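Local coordinates for protein GH59 galactosidase (PDB 2V4V) that binds xylose as a family 6 carbohydrate-binding module, one domain of a larger glycoside hydrolase that probably acts on plant cell-wall polysaccharides, at residues G51-T61 / T86-C97; S2-E10 / N121-E129. One frame throughout, in Å; residues are numbered along the deposited sequence.

Contact 1 of 2, residues G51-T61 / T86-C97; sequences GGFQARVASAT and TGDWQTYTDAKC. With XYP (beta-D-xylopyranose), chain B.
The indole of Trp89 is sandwiched between protein and sugar. On one face sit the backbone of Ser59 and Ala60 and the Ala60 methyl, whose CB lies 3.5 Å from the centroid of the five-membered ring of Trp89 in a CH-pi contact; over the opposite face lies C4 of beta-D-xylopyranose, 3.8 Å from Trp89 CD2. The Tyr92 ring receives Ala58 CB squarely over its centre, 3.6 Å from the centroid, while the backbone of Arg56 and Val57 runs along its edge. The Arg56 guanidinium has Tyr92 O and the Thr93 backbone over one face and Asp94 at its edge. These groups project from two antiparallel strands, 52-59 and 91-98, of a sheet in the beta-sandwich characteristic of family 6 modules. The bend of the Arg56 chain at chi2 (70°) brings NH1 to Asp94 OD1, a salt bridge of 2.9 Å. Asp94 OD1 lies in the guanidinium plane, whereas NH1 approaches from above the carboxylate plane, and NH2 reaches a second acid, Glu25. Nearer the sugar, Thr86 OG1 accepts from Ser59 N (2.9 Å) and donates to Thr91 O (2.7 Å).

Contact 2 of 2, residues S2-E10 / N121-E129; sequences SAYSRIEAE and NLNWFTFSE. With NA (sodium ion), chain C; XYP (beta-D-xylopyranose), chain B.
Arg6 lies across Trp124 with its side chain extended, CG anti to the backbone N (chi1 172°). From CB the chain runs out to CG, which rests above the six-membered part of the indole, 3.9 Å from Trp124 CE3, and CD passes near CD2. NE passes over CG of the ring, and CZ lies 3.5 Å from the centroid of the five-membered ring in a cation-pi contact, with guanidinium and indole planes 19° apart. At the tip, NH1 sits above NE1 and CE2, while NH2 is over CD1. The edge of the guanidinium is used as well: NE and NH2 both donate side-on to Glu8 OE2 in a salt bridge, NE at 2.8 Å, which fixes the group's rotation and leaves the other Glu8 oxygen for the metal.

On the other side of the sheet, Ile7 CB and CG2 press on one face of Phe125, CG2 coming 3.4 Å from Phe125 CZ. Between these side chains the backbones of Ile7 and Phe125 exchange two hydrogen bonds. Further along, Thr126 OG1 donates to Ser5 O from above the carbonyl plane, and Ala3 O accepts from Phe127 N.

Beyond Glu8, Ala9 N donates to Asn123 O, a carbonyl that also binds sodium. The ion is held by Glu8 OE1 (2.4 Å), Glu10 OE1 (2.6 Å), Asn123 O and OD1, a water and the carbonyl oxygen of Glu28. Strand 7-8 thus forms the outer edge of the four-stranded sheet and helps build a metal site of the kind found in beta-sandwich carbohydrate-binding modules, where the ion, here modelled as sodium, is commonly calcium.

Contacts 1 and 2 share one antiparallel sheet, in which strand 52-59 of contact 1 lies between strand 91-98 and strand 121-128 of contact 2; their centres are about 12 Å apart. Probable backbone hydrogen bonds join the two central strands, from Asn121 N to Ala58 O at 2.7 Å and from Thr126 N to Gln54 O at 2.8 Å. Both contacts reach the xylose: Trp89 of contact 1 offers a ring face, and Asn121 of contact 2 its side chain, with Glu21, Gly31, Phe32 and Tyr118 completing the pocket. The sodium ion belongs to contact 2, yet the nearest side-chain atom of Tyr92 of contact 1 is about 7 Å from the ion.

Contact 1 of 2, residues G51-T61 / T86-C97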
loop_
_atom_site.group_PDB
_atom_site.type_symbol
_atom_site.label_atom_id
_atom_site.label_comp_id
_atom_site.label_asym_id
_atom_site.label_seq_id
_atom_site.Cartn_x
_atom_site.Cartn_y
_atom_site.Cartn_z
ATOM N N GLY A 51 11.574 4.574 -9.085
ATOM C CA GLY A 51 12.220 3.270 -9.191
ATOM C C GLY A 51 11.766 2.225 -8.156
ATOM O O GLY A 51 11.996 1.041 -8.315
ATOM N N GLY A 52 11.094 2.681 -7.096
ATOM C CA GLY A 52 10.796 1.766 -5.999
ATOM C C GLY A 52 9.623 2.187 -5.142
ATOM O O GLY A 52 9.115 3.287 -5.267
ATOM N N PHE A 53 9.250 1.294 -4.225
ATOM C CA PHE A 53 8.081 1.507 -3.322
ATOM C C PHE A 53 8.425 0.866 -1.978
ATOM O O PHE A 53 9.020 -0.218 -1.934
ATOM C CB PHE A 53 6.884 0.809 -3.946
ATOM C CG PHE A 53 5.633 0.724 -3.072
ATOM C CD1 PHE A 53 4.637 1.710 -3.138
ATOM C CD2 PHE A 53 5.409 -0.400 -2.274
ATOM C CE1 PHE A 53 3.464 1.564 -2.421
ATOM C CE2 PHE A 53 4.234 -0.540 -1.542
ATOM C CZ PHE A 53 3.262 0.454 -1.619
ATOM N N GLN A 54 8.052 1.562 -0.904
ATOM C CA GLN A 54 8.310 1.123 0.460
ATOM C C GLN A 54 7.014 1.252 1.223
ATOM O O GLN A 54 6.381 2.323 1.209
ATOM C CB GLN A 54 9.416 2.001 1.066
ATOM C CG GLN A 54 9.799 1.712 2.516
ATOM C CD GLN A 54 10.682 2.815 3.107
ATOM O OE1 GLN A 54 10.784 3.925 2.551
ATOM N NE2 GLN A 54 11.284 2.533 4.262
ATOM N N ALA A 55 6.612 0.162 1.879
ATOM C CA ALA A 55 5.389 0.195 2.692
ATOM C C ALA A 55 5.677 -0.258 4.122
ATOM O O ALA A 55 6.429 -1.220 4.340
ATOM C CB ALA A 55 4.341 -0.720 2.081
ATOM N N ARG A 56 5.067 0.460 5.081
ATOM C CA ARG A 56 5.241 0.123 6.505
ATOM C C ARG A 56 4.073 -0.777 6.930
ATOM O O ARG A 56 2.946 -0.314 6.961
ATOM C CB ARG A 56 5.268 1.423 7.325
ATOM C CG ARG A 56 5.612 1.247 8.773
ATOM C CD ARG A 56 7.094 0.849 8.911
ATOM N NE ARG A 56 7.395 0.645 10.326
ATOM C CZ ARG A 56 8.546 0.151 10.789
ATOM N NH1 ARG A 56 9.533 -0.170 9.936
ATOM N NH2 ARG A 56 8.694 -0.028 12.104
ATOM N N VAL A 57 4.361 -2.054 7.154
ATOM C CA VAL A 57 3.314 -3.078 7.246
ATOM C C VAL A 57 3.493 -4.017 8.432
ATOM O O VAL A 57 4.622 -4.224 8.911
ATOM C CB VAL A 57 3.298 -3.967 5.998
ATOM C CG1 VAL A 57 2.655 -3.221 4.798
ATOM C CG2 VAL A 57 4.723 -4.432 5.673
ATOM N N ALA A 58 2.379 -4.563 8.912
ATOM C CA ALA A 58 2.397 -5.540 10.011
ATOM C C ALA A 58 1.488 -6.714 9.613
ATOM O O ALA A 58 0.522 -6.524 8.846
ATOM C CB ALA A 58 1.848 -4.927 11.298
ATOM N N SER A 59 1.784 -7.923 10.113
ATOM C CA SER A 59 0.837 -9.000 9.847
ATOM C C SER A 59 1.005 -10.134 10.835
ATOM O O SER A 59 2.160 -10.618 11.029
ATOM C CB SER A 59 1.074 -9.604 8.445
ATOM O OG SER A 59 0.294 -10.774 8.280
ATOM N N ALA A 60 -0.107 -10.609 11.403
ATOM C CA ALA A 60 -0.061 -11.796 12.256
ATOM C C ALA A 60 -0.255 -13.082 11.479
ATOM O O ALA A 60 -0.342 -14.186 12.061
ATOM C CB ALA A 60 -1.103 -11.726 13.359
ATOM N N THR A 61 -0.333 -12.960 10.163
ATOM C CA THR A 61 -0.558 -14.122 9.326
ATOM C C THR A 61 0.671 -14.280 8.426
ATOM O O THR A 61 1.806 -14.187 8.909
ATOM C CB THR A 61 -1.872 -13.957 8.514
ATOM O OG1 THR A 61 -1.775 -12.744 7.753
ATOM C CG2 THR A 61 -3.128 -13.911 9.483
ATOM N N THR A 86 4.787 -10.668 10.379
ATOM C CA THR A 86 5.697 -10.040 11.354
ATOM C C THR A 86 5.441 -10.576 12.770
ATOM O O THR A 86 6.063 -10.119 13.756
ATOM C CB THR A 86 5.503 -8.517 11.415
ATOM O OG1 THR A 86 4.139 -8.239 11.796
ATOM C CG2 THR A 86 5.814 -7.890 10.073
ATOM N N GLY A 87 4.521 -11.523 12.839
ATOM C CA GLY A 87 4.179 -12.161 14.113
ATOM C C GLY A 87 3.110 -11.433 14.944
ATOM O O GLY A 87 2.691 -11.946 16.012
ATOM N N ASP A 88 2.724 -10.230 14.530
ATOM C CA ASP A 88 1.749 -9.492 15.318
ATOM C C ASP A 88 1.110 -8.430 14.448
ATOM O O ASP A 88 1.796 -7.839 13.629
ATOM C CB ASP A 88 2.448 -8.830 16.502
ATOM C CG ASP A 88 1.460 -8.285 17.525
ATOM O OD1 ASP A 88 1.062 -9.080 18.409
ATOM O OD2 ASP A 88 1.092 -7.098 17.443
ATOM N N TRP A 89 -0.192 -8.166 14.655
ATOM C CA TRP A 89 -0.866 -7.140 13.858
ATOM C C TRP A 89 -0.342 -5.730 14.059
ATOM O O TRP A 89 -0.662 -4.843 13.258
ATOM C CB TRP A 89 -2.376 -7.106 14.160
ATOM C CG TRP A 89 -3.096 -8.323 13.628
ATOM C CD1 TRP A 89 -3.796 -9.261 14.351
ATOM C CD2 TRP A 89 -3.167 -8.746 12.251
ATOM N NE1 TRP A 89 -4.292 -10.247 13.512
ATOM C CE2 TRP A 89 -3.920 -9.958 12.217
ATOM C CE3 TRP A 89 -2.646 -8.243 11.049
ATOM C CZ2 TRP A 89 -4.189 -10.644 11.018
ATOM C CZ3 TRP A 89 -2.946 -8.921 9.840
ATOM C CH2 TRP A 89 -3.679 -10.122 9.846
ATOM N N GLN A 90 0.409 -5.519 15.139
ATOM C CA GLN A 90 0.917 -4.173 15.450
ATOM C C GLN A 90 2.444 -4.107 15.655
ATOM O O GLN A 90 2.937 -3.185 16.297
ATOM C CB GLN A 90 0.149 -3.574 16.651
ATOM C CG GLN A 90 -1.354 -3.379 16.399
ATOM C CD GLN A 90 -1.638 -2.284 15.346
ATOM O OE1 GLN A 90 -0.779 -1.422 15.069
ATOM N NE2 GLN A 90 -2.840 -2.310 14.779
ATOM N N THR A 91 3.173 -5.063 15.045
ATOM C CA THR A 91 4.628 -4.995 14.956
ATOM C C THR A 91 4.966 -4.834 13.477
ATOM O O THR A 91 4.656 -5.730 12.685
ATOM C CB THR A 91 5.225 -6.292 15.467
ATOM O OG1 THR A 91 4.936 -6.420 16.874
ATOM C CG2 THR A 91 6.740 -6.345 15.192
ATOM N N TYR A 92 5.495 -3.654 13.137
ATOM C CA TYR A 92 5.672 -3.250 11.726
ATOM C C TYR A 92 7.087 -3.479 11.232
ATOM O O TYR A 92 8.047 -3.507 12.006
ATOM C CB TYR A 92 5.235 -1.801 11.479
ATOM C CG TYR A 92 3.758 -1.598 11.729
ATOM C CD1 TYR A 92 2.867 -1.455 10.672
ATOM C CD2 TYR A 92 3.238 -1.620 13.053
ATOM C CE1 TYR A 92 1.512 -1.289 10.881
ATOM C CE2 TYR A 92 1.863 -1.455 13.291
ATOM C CZ TYR A 92 0.993 -1.322 12.188
ATOM O OH TYR A 92 -0.384 -1.166 12.347
ATOM N N THR A 93 7.174 -3.601 9.917
ATOM C CA THR A 93 8.447 -3.674 9.215
ATOM C C THR A 93 8.301 -2.980 7.851
ATOM O O THR A 93 7.224 -2.453 7.549
ATOM C CB THR A 93 8.879 -5.115 9.049
ATOM O OG1 THR A 93 10.279 -5.164 8.706
ATOM C CG2 THR A 93 7.997 -5.847 8.031
ATOM N N ASP A 94 9.392 -2.914 7.079
ATOM C CA ASP A 94 9.362 -2.295 5.755
ATOM C C ASP A 94 9.288 -3.378 4.678
ATOM O O ASP A 94 10.156 -4.267 4.576
ATOM C CB ASP A 94 10.622 -1.464 5.512
ATOM C CG ASP A 94 10.732 -0.218 6.402
ATOM O OD1 ASP A 94 9.756 0.241 7.040
ATOM O OD2 ASP A 94 11.845 0.361 6.400
ATOM N N ALA A 95 8.250 -3.298 3.857
ATOM C CA ALA A 95 8.145 -4.167 2.677
ATOM C C ALA A 95 8.553 -3.300 1.503
ATOM O O ALA A 95 8.240 -2.077 1.480
ATOM C CB ALA A 95 6.705 -4.698 2.523
ATOM N N LYS A 96 9.251 -3.873 0.518
ATOM C CA LYS A 96 9.810 -3.023 -0.535
ATOM C C LYS A 96 9.761 -3.774 -1.877
ATOM O O LYS A 96 9.911 -5.001 -1.907
ATOM C CB LYS A 96 11.283 -2.714 -0.193
ATOM C CG LYS A 96 11.371 -1.796 1.057
ATOM C CD LYS A 96 12.778 -1.655 1.613
ATOM C CE LYS A 96 13.158 -2.849 2.506
ATOM N NZ LYS A 96 14.448 -2.534 3.223
ATOM N N CYS A 97 9.633 -3.005 -2.959
ATOM C CA CYS A 97 9.699 -3.585 -4.297
ATOM C C CYS A 97 10.152 -2.542 -5.323
ATOM O O CYS A 97 10.164 -1.308 -5.050
ATOM C CB CYS A 97 8.371 -4.198 -4.740
ATOM S SG CYS A 97 7.049 -2.930 -4.923
HETATM O O1 XYP B . -8.685 -8.195 14.796
HETATM C C1 XYP B . -8.314 -7.549 13.588
HETATM C C2 XYP B . -7.169 -6.615 13.949
HETATM C C3 XYP B . -6.670 -5.905 12.703
HETATM C C4 XYP B . -6.414 -6.912 11.584
HETATM C C5 XYP B . -7.617 -7.851 11.417
HETATM O O2 XYP B . -7.582 -5.584 14.837
HETATM O O3 XYP B . -5.491 -5.168 12.982
HETATM O O4 XYP B . -6.194 -6.264 10.353
HETATM O O5 XYP B . -7.908 -8.472 12.649
HETATM O O HOH W 1 3.236 -13.693 11.256
#

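Contact 2 of 2, residues S2-E10 / N121-E129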
loop_
_atom_site.group_PDB
_atom_site.type_symbol
_atom_site.label_atom_id
_atom_site.label_comp_id
_atom_site.label_asym_id
_atom_site.label_seq_id
_atom_site.Cartn_x
_atom_site.Cartn_y
_atom_site.Cartn_z
ATOM N N SER A 2 2.922 14.377 -3.752
ATOM C CA SER A 2 4.119 13.832 -4.365
ATOM C C SER A 2 4.202 12.328 -4.118
ATOM O O SER A 2 3.971 11.866 -2.986
ATOM C CB SER A 2 5.345 14.475 -3.725
ATOM O OG SER A 2 6.517 13.886 -4.249
ATOM N N ALA A 3 4.578 11.569 -5.150
ATOM C CA ALA A 3 4.831 10.122 -4.941
ATOM C C ALA A 3 5.949 9.859 -3.918
ATOM O O ALA A 3 5.995 8.771 -3.282
ATOM C CB ALA A 3 5.169 9.426 -6.287
ATOM N N TYR A 4 6.818 10.853 -3.757
ATOM C CA TYR A 4 8.040 10.730 -2.961
ATOM C C TYR A 4 7.865 11.161 -1.505
ATOM O O TYR A 4 8.800 11.031 -0.718
ATOM C CB TYR A 4 9.216 11.453 -3.677
ATOM C CG TYR A 4 9.258 10.960 -5.093
ATOM C CD1 TYR A 4 9.688 9.656 -5.373
ATOM C CD2 TYR A 4 8.740 11.719 -6.141
ATOM C CE1 TYR A 4 9.652 9.152 -6.675
ATOM C CE2 TYR A 4 8.701 11.213 -7.455
ATOM C CZ TYR A 4 9.176 9.924 -7.714
ATOM O OH TYR A 4 9.183 9.346 -8.984
ATOM N N SER A 5 6.668 11.657 -1.174
ATOM C CA SER A 5 6.302 11.997 0.178
ATOM C C SER A 5 5.894 10.731 0.943
ATOM O O SER A 5 5.627 9.666 0.379
ATOM C CB SER A 5 5.121 13.004 0.187
ATOM O OG SER A 5 3.928 12.471 -0.405
ATOM N N ARG A 6 5.857 10.873 2.258
ATOM C CA ARG A 6 5.278 9.842 3.081
ATOM C C ARG A 6 3.759 9.979 3.026
ATOM O O ARG A 6 3.190 11.014 3.446
ATOM C CB ARG A 6 5.768 9.997 4.511
ATOM C CG ARG A 6 5.080 9.087 5.489
ATOM C CD ARG A 6 5.805 9.248 6.756
ATOM N NE ARG A 6 5.074 8.733 7.894
ATOM C CZ ARG A 6 5.647 8.149 8.934
ATOM N NH1 ARG A 6 6.982 7.986 8.964
ATOM N NH2 ARG A 6 4.874 7.726 9.925
ATOM N N ILE A 7 3.103 8.949 2.497
ATOM C CA ILE A 7 1.652 8.995 2.345
ATOM C C ILE A 7 1.041 8.062 3.403
ATOM O O ILE A 7 1.302 6.849 3.411
ATOM C CB ILE A 7 1.252 8.558 0.925
ATOM C CG1 ILE A 7 1.892 9.496 -0.119
ATOM C CG2 ILE A 7 -0.273 8.459 0.764
ATOM C CD1 ILE A 7 1.753 8.978 -1.574
ATOM N N GLU A 8 0.302 8.656 4.338
ATOM C CA GLU A 8 -0.275 7.833 5.391
ATOM C C GLU A 8 -1.398 6.991 4.787
ATOM O O GLU A 8 -2.232 7.508 4.015
ATOM C CB GLU A 8 -0.838 8.711 6.482
ATOM C CG GLU A 8 0.281 9.440 7.212
ATOM C CD GLU A 8 1.203 8.506 8.041
ATOM O OE1 GLU A 8 0.839 7.364 8.355
ATOM O OE2 GLU A 8 2.320 8.946 8.453
ATOM N N ALA A 9 -1.475 5.712 5.165
ATOM C CA ALA A 9 -2.400 4.827 4.473
ATOM C C ALA A 9 -3.847 5.315 4.665
ATOM O O ALA A 9 -4.708 5.107 3.769
ATOM C CB ALA A 9 -2.260 3.394 5.013
ATOM N N GLU A 10 -4.113 5.886 5.852
ATOM C CA GLU A 10 -5.506 6.291 6.186
ATOM C C GLU A 10 -5.967 7.567 5.455
ATOM O O GLU A 10 -7.143 7.997 5.592
ATOM C CB GLU A 10 -5.682 6.519 7.697
ATOM C CG GLU A 10 -4.951 7.721 8.240
ATOM C CD GLU A 10 -3.488 7.508 8.558
ATOM O OE1 GLU A 10 -2.901 6.441 8.226
ATOM O OE2 GLU A 10 -2.938 8.452 9.207
ATOM N N ASN A 121 -1.636 -5.184 7.850
ATOM C CA ASN A 121 -2.056 -3.798 8.165
ATOM C C ASN A 121 -1.030 -2.859 7.503
ATOM O O ASN A 121 0.179 -3.187 7.461
ATOM C CB ASN A 121 -2.030 -3.552 9.684
ATOM C CG ASN A 121 -3.088 -4.325 10.430
ATOM O OD1 ASN A 121 -2.982 -4.559 11.671
ATOM N ND2 ASN A 121 -4.087 -4.772 9.698
ATOM N N LEU A 122 -1.502 -1.694 7.033
ATOM C CA LEU A 122 -0.619 -0.756 6.304
ATOM C C LEU A 122 -0.651 0.561 7.049
ATOM O O LEU A 122 -1.717 1.133 7.213
ATOM C CB LEU A 122 -1.105 -0.573 4.843
ATOM C CG LEU A 122 -0.402 0.467 3.977
ATOM C CD1 LEU A 122 1.073 0.040 3.680
ATOM C CD2 LEU A 122 -1.184 0.547 2.664
ATOM N N ASN A 123 0.522 1.018 7.498
ATOM C CA ASN A 123 0.619 2.260 8.235
ATOM C C ASN A 123 0.801 3.460 7.286
ATOM O O ASN A 123 0.009 4.409 7.265
ATOM C CB ASN A 123 1.781 2.131 9.239
ATOM C CG ASN A 123 1.993 3.379 10.081
ATOM O OD1 ASN A 123 1.278 4.394 9.946
ATOM N ND2 ASN A 123 2.997 3.320 10.967
ATOM N N TRP A 124 1.814 3.380 6.424
ATOM C CA TRP A 124 2.110 4.435 5.451
ATOM C C TRP A 124 2.926 3.811 4.312
ATOM O O TRP A 124 3.349 2.675 4.416
ATOM C CB TRP A 124 2.848 5.630 6.105
ATOM C CG TRP A 124 4.129 5.299 6.795
ATOM C CD1 TRP A 124 4.294 5.064 8.134
ATOM C CD2 TRP A 124 5.428 5.143 6.207
ATOM N NE1 TRP A 124 5.597 4.784 8.427
ATOM C CE2 TRP A 124 6.324 4.844 7.259
ATOM C CE3 TRP A 124 5.933 5.300 4.901
ATOM C CZ2 TRP A 124 7.692 4.628 7.042
ATOM C CZ3 TRP A 124 7.291 5.063 4.679
ATOM C CH2 TRP A 124 8.152 4.757 5.756
ATOM N N PHE A 125 3.086 4.544 3.208
ATOM C CA PHE A 125 3.965 4.042 2.163
ATOM C C PHE A 125 4.581 5.250 1.476
ATOM O O PHE A 125 4.164 6.409 1.673
ATOM C CB PHE A 125 3.170 3.212 1.147
ATOM C CG PHE A 125 2.040 3.980 0.513
ATOM C CD1 PHE A 125 2.229 4.531 -0.745
ATOM C CD2 PHE A 125 0.806 4.132 1.145
ATOM C CE1 PHE A 125 1.228 5.241 -1.371
ATOM C CE2 PHE A 125 -0.197 4.856 0.528
ATOM C CZ PHE A 125 0.003 5.386 -0.717
ATOM N N THR A 126 5.557 4.953 0.632
ATOM C CA THR A 126 6.156 6.027 -0.191
ATOM C C THR A 126 6.804 5.418 -1.428
ATOM O O THR A 126 7.062 4.190 -1.464
ATOM C CB THR A 126 7.254 6.823 0.603
ATOM O OG1 THR A 126 7.649 8.011 -0.116
ATOM C CG2 THR A 126 8.468 5.915 0.915
ATOM N N PHE A 127 7.055 6.243 -2.454
ATOM C CA PHE A 127 7.864 5.772 -3.579
ATOM C C PHE A 127 9.283 6.366 -3.504
ATOM O O PHE A 127 9.502 7.410 -2.881
ATOM C CB PHE A 127 7.255 6.176 -4.909
ATOM C CG PHE A 127 5.962 5.486 -5.198
ATOM C CD1 PHE A 127 5.948 4.331 -5.989
ATOM C CD2 PHE A 127 4.747 5.975 -4.689
ATOM C CE1 PHE A 127 4.737 3.684 -6.287
ATOM C CE2 PHE A 127 3.520 5.356 -4.997
ATOM C CZ PHE A 127 3.515 4.188 -5.763
ATOM N N SER A 128 10.228 5.707 -4.164
ATOM C CA SER A 128 11.622 6.201 -4.190
ATOM C C SER A 128 12.025 6.414 -5.628
ATOM O O SER A 128 11.526 5.742 -6.521
ATOM C CB SER A 128 12.560 5.188 -3.537
ATOM O OG SER A 128 12.343 3.888 -4.119
ATOM N N GLU A 129 12.934 7.369 -5.838
ATOM C CA GLU A 129 13.458 7.634 -7.164
ATOM C C GLU A 129 14.484 6.578 -7.546
ATOM O O GLU A 129 15.122 5.954 -6.669
ATOM C CB GLU A 129 14.088 9.027 -7.230
ATOM C CG GLU A 129 13.079 10.156 -7.232
ATOM C CD GLU A 129 13.695 11.460 -7.735
ATOM O OE1 GLU A 129 14.710 11.897 -7.132
ATOM O OE2 GLU A 129 13.169 12.036 -8.731
HETATM NA NA NA C . -0.666 5.655 9.193
HETATM O O1 XYP B . -8.685 -8.195 14.796
HETATM C C1 XYP B . -8.314 -7.549 13.588
HETATM C C2 XYP B . -7.169 -6.615 13.949
HETATM C C3 XYP B . -6.670 -5.905 12.703
HETATM C C4 XYP B . -6.414 -6.912 11.584
HETATM C C5 XYP B . -7.617 -7.851 11.417
HETATM O O2 XYP B . -7.582 -5.584 14.837
HETATM O O3 XYP B . -5.491 -5.168 12.982
HETATM O O4 XYP B . -6.194 -6.264 10.353
HETATM O O5 XYP B . -7.908 -8.472 12.649
HETATM O O HOH W 2 -0.982 7.587 10.709
#